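Kinesin-like protein KIF19 (Mus musculus, PDB 5GSZ) walks toward microtubule plus ends as an ATP-driven kinesin-8 motor and depolymerizes microtubules at ciliary tips, thereby regulating the length of motile cilia. Local coordinates at residues A[144-152]-A[181-189]. Residues are numbered along the deposited sequence; the frame is centred on the assembly and turned at random.
Sequences YEVSMSYLE and VAGITEVST
Met-148 and Val-187 pair their backbones as a single antiparallel bridge, hydrogen-bonded in both directions: Val-187 N reaches Met-148 O at 3.1 Å in a nearly straight bond (168°), while Met-148 N gives a more bent one to Val-187 O. On one face their side chains run side by side, Met-148 CG lying 3.9 Å from Val-187 CB. Hydroxyls extend the pairing at both ends. Ser-188 OG donates to Val-146 O at 3.0 Å, in the carbonyl plane, and Ser-149 OG donates to Thr-185 O at 2.8 Å, tilted from that carbonyl's plane. OG of Ser-149 sits beside its own backbone N (chi1 -63°), and its CB meets Ile-184 CD1 at 3.6 Å. Replacing Ser-149 by alanine would probably leave Thr-185 O without this donor and the loop less firmly held beyond the bridge. Ile-184, last residue of a type II turn from Val-181, crosses Leu-151 at about a right angle, CD1 against Leu-151 CB. Thr-185 OG1 is hydrogen-bonded to Asp-160 OD2, linking the loop to strand 157-160. In the central motor-domain sheet, strand 142-154 lies between 157-160 and 220-232; helix 192-203 packs on Met-148 and Val-187, and helix 123-136 touches Met-148 and Val-146.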
loop_
_atom_site.group_PDB
_atom_site.type_symbol
_atom_site.label_atom_id
_atom_site.label_comp_id
_atom_site.label_asym_id
_atom_site.label_seq_id
_atom_site.Cartn_x
_atom_site.Cartn_y
_atom_site.Cartn_z
ATOM N N TYR A 144 5.541 24.588 -9.745
ATOM C CA TYR A 144 5.539 23.153 -9.495
ATOM C C TYR A 144 5.791 22.361 -10.769
ATOM O O TYR A 144 5.397 22.761 -11.869
ATOM C CB TYR A 144 4.233 22.658 -8.858
ATOM C CG TYR A 144 3.922 23.242 -7.506
ATOM C CD1 TYR A 144 3.321 24.476 -7.383
ATOM C CD2 TYR A 144 4.282 22.574 -6.345
ATOM C CE1 TYR A 144 3.035 25.014 -6.117
ATOM C CE2 TYR A 144 4.014 23.099 -5.094
ATOM C CZ TYR A 144 3.394 24.318 -4.984
ATOM O OH TYR A 144 3.122 24.836 -3.746
ATOM N N GLU A 145 6.477 21.236 -10.588
ATOM C CA GLU A 145 6.602 20.188 -11.591
ATOM C C GLU A 145 6.074 18.898 -10.977
ATOM O O GLU A 145 6.415 18.562 -9.836
ATOM C CB GLU A 145 8.055 20.016 -12.059
ATOM C CG GLU A 145 8.416 20.806 -13.310
ATOM C CD GLU A 145 9.899 20.712 -13.663
ATOM O OE1 GLU A 145 10.749 20.736 -12.743
ATOM O OE2 GLU A 145 10.211 20.584 -14.870
ATOM N N VAL A 146 5.224 18.193 -11.716
ATOM C CA VAL A 146 4.628 16.952 -11.244
ATOM C C VAL A 146 4.797 15.893 -12.313
ATOM O O VAL A 146 4.377 16.098 -13.457
ATOM C CB VAL A 146 3.138 17.118 -10.922
ATOM C CG1 VAL A 146 2.615 15.847 -10.301
ATOM C CG2 VAL A 146 2.917 18.292 -10.035
ATOM N N SER A 147 5.383 14.758 -11.937
ATOM C CA SER A 147 5.379 13.561 -12.766
ATOM C C SER A 147 4.922 12.365 -11.940
ATOM O O SER A 147 5.116 12.327 -10.721
ATOM C CB SER A 147 6.759 13.293 -13.347
ATOM O OG SER A 147 7.680 13.069 -12.296
ATOM N N MET A 148 4.306 11.386 -12.611
ATOM C CA MET A 148 3.938 10.131 -11.961
ATOM C C MET A 148 4.323 8.949 -12.831
ATOM O O MET A 148 4.311 9.029 -14.059
ATOM C CB MET A 148 2.446 10.026 -11.658
ATOM C CG MET A 148 1.595 10.117 -12.878
ATOM S SD MET A 148 -0.138 9.827 -12.517
ATOM C CE MET A 148 -0.324 8.113 -12.984
ATOM N N SER A 149 4.655 7.846 -12.176
ATOM C CA SER A 149 4.945 6.599 -12.857
ATOM C C SER A 149 4.148 5.492 -12.201
ATOM O O SER A 149 3.679 5.630 -11.071
ATOM C CB SER A 149 6.424 6.262 -12.813
ATOM O OG SER A 149 7.155 7.247 -13.492
ATOM N N TYR A 150 4.024 4.375 -12.909
ATOM C CA TYR A 150 3.222 3.256 -12.417
ATOM C C TYR A 150 3.890 1.969 -12.879
ATOM O O TYR A 150 3.871 1.657 -14.070
ATOM C CB TYR A 150 1.793 3.370 -12.926
ATOM C CG TYR A 150 0.799 2.455 -12.283
ATOM C CD1 TYR A 150 0.777 2.270 -10.912
ATOM C CD2 TYR A 150 -0.172 1.810 -13.054
ATOM C CE1 TYR A 150 -0.181 1.418 -10.312
ATOM C CE2 TYR A 150 -1.132 0.984 -12.473
ATOM C CZ TYR A 150 -1.131 0.793 -11.112
ATOM O OH TYR A 150 -2.069 -0.027 -10.558
ATOM N N LEU A 151 4.477 1.228 -11.946
ATOM C CA LEU A 151 5.321 0.092 -12.287
ATOM C C LEU A 151 4.858 -1.157 -11.535
ATOM O O LEU A 151 4.109 -1.077 -10.555
ATOM C CB LEU A 151 6.789 0.411 -11.978
ATOM C CG LEU A 151 7.068 0.693 -10.504
ATOM C CD1 LEU A 151 7.949 -0.376 -9.890
ATOM C CD2 LEU A 151 7.642 2.067 -10.329
ATOM N N GLU A 152 5.290 -2.319 -12.029
ATOM C CA GLU A 152 5.132 -3.571 -11.309
ATOM C C GLU A 152 6.475 -4.038 -10.778
ATOM O O GLU A 152 7.511 -3.806 -11.398
ATOM C CB GLU A 152 4.553 -4.665 -12.193
ATOM C CG GLU A 152 4.107 -5.914 -11.445
ATOM C CD GLU A 152 3.593 -6.981 -12.385
ATOM O OE1 GLU A 152 4.303 -7.278 -13.375
ATOM O OE2 GLU A 152 2.458 -7.474 -12.164
ATOM N N VAL A 181 13.502 4.093 -11.395
ATOM C CA VAL A 181 13.447 3.047 -12.410
ATOM C C VAL A 181 13.928 3.641 -13.735
ATOM O O VAL A 181 13.236 4.454 -14.361
ATOM C CB VAL A 181 12.039 2.461 -12.536
ATOM C CG1 VAL A 181 11.918 1.658 -13.818
ATOM C CG2 VAL A 181 11.732 1.592 -11.339
ATOM N N ALA A 182 15.122 3.231 -14.164
ATOM C CA ALA A 182 15.738 3.716 -15.389
ATOM C C ALA A 182 14.874 3.454 -16.618
ATOM O O ALA A 182 14.729 2.302 -17.046
ATOM C CB ALA A 182 17.106 3.062 -15.560
ATOM N N GLY A 183 14.297 4.515 -17.187
ATOM C CA GLY A 183 13.581 4.447 -18.450
ATOM C C GLY A 183 12.067 4.517 -18.366
ATOM O O GLY A 183 11.402 4.401 -19.401
ATOM N N ILE A 184 11.494 4.713 -17.192
ATOM C CA ILE A 184 10.057 4.536 -17.035
ATOM C C ILE A 184 9.310 5.777 -17.519
ATOM O O ILE A 184 9.761 6.917 -17.364
ATOM C CB ILE A 184 9.721 4.188 -15.567
ATOM C CG1 ILE A 184 8.240 3.846 -15.401
ATOM C CG2 ILE A 184 10.129 5.319 -14.624
ATOM C CD1 ILE A 184 7.917 3.268 -14.056
ATOM N N THR A 185 8.147 5.536 -18.113
ATOM C CA THR A 185 7.236 6.584 -18.548
ATOM C C THR A 185 6.850 7.531 -17.409
ATOM O O THR A 185 6.728 7.132 -16.249
ATOM C CB THR A 185 5.993 5.923 -19.122
ATOM O OG1 THR A 185 6.399 5.036 -20.165
ATOM C CG2 THR A 185 5.006 6.944 -19.655
ATOM N N GLU A 186 6.629 8.801 -17.758
ATOM C CA GLU A 186 6.261 9.828 -16.791
ATOM C C GLU A 186 5.136 10.685 -17.343
ATOM O O GLU A 186 5.324 11.378 -18.342
ATOM C CB GLU A 186 7.465 10.696 -16.448
ATOM C CG GLU A 186 8.525 9.931 -15.713
ATOM C CD GLU A 186 9.758 10.745 -15.524
ATOM O OE1 GLU A 186 9.852 11.819 -16.154
ATOM O OE2 GLU A 186 10.633 10.316 -14.750
ATOM N N VAL A 187 3.985 10.656 -16.665
ATOM C CA VAL A 187 2.768 11.370 -17.036
ATOM C C VAL A 187 2.684 12.680 -16.252
ATOM O O VAL A 187 3.263 12.812 -15.166
ATOM C CB VAL A 187 1.550 10.457 -16.765
ATOM C CG1 VAL A 187 0.222 11.176 -17.019
ATOM C CG2 VAL A 187 1.644 9.211 -17.614
ATOM N N SER A 188 1.970 13.676 -16.820
ATOM C CA SER A 188 1.763 14.962 -16.157
ATOM C C SER A 188 0.357 15.532 -16.343
ATOM O O SER A 188 0.142 16.709 -16.015
ATOM C CB SER A 188 2.770 16.001 -16.658
ATOM O OG SER A 188 4.096 15.582 -16.432
ATOM N N THR A 189 -0.594 14.761 -16.873
ATOM C CA THR A 189 -1.936 15.287 -17.093
ATOM C C THR A 189 -2.663 15.484 -15.767
ATOM O O THR A 189 -2.462 14.742 -14.798
ATOM C CB THR A 189 -2.751 14.360 -17.998
ATOM O OG1 THR A 189 -2.990 13.114 -17.330
ATOM C CG2 THR A 189 -2.014 14.121 -19.325
#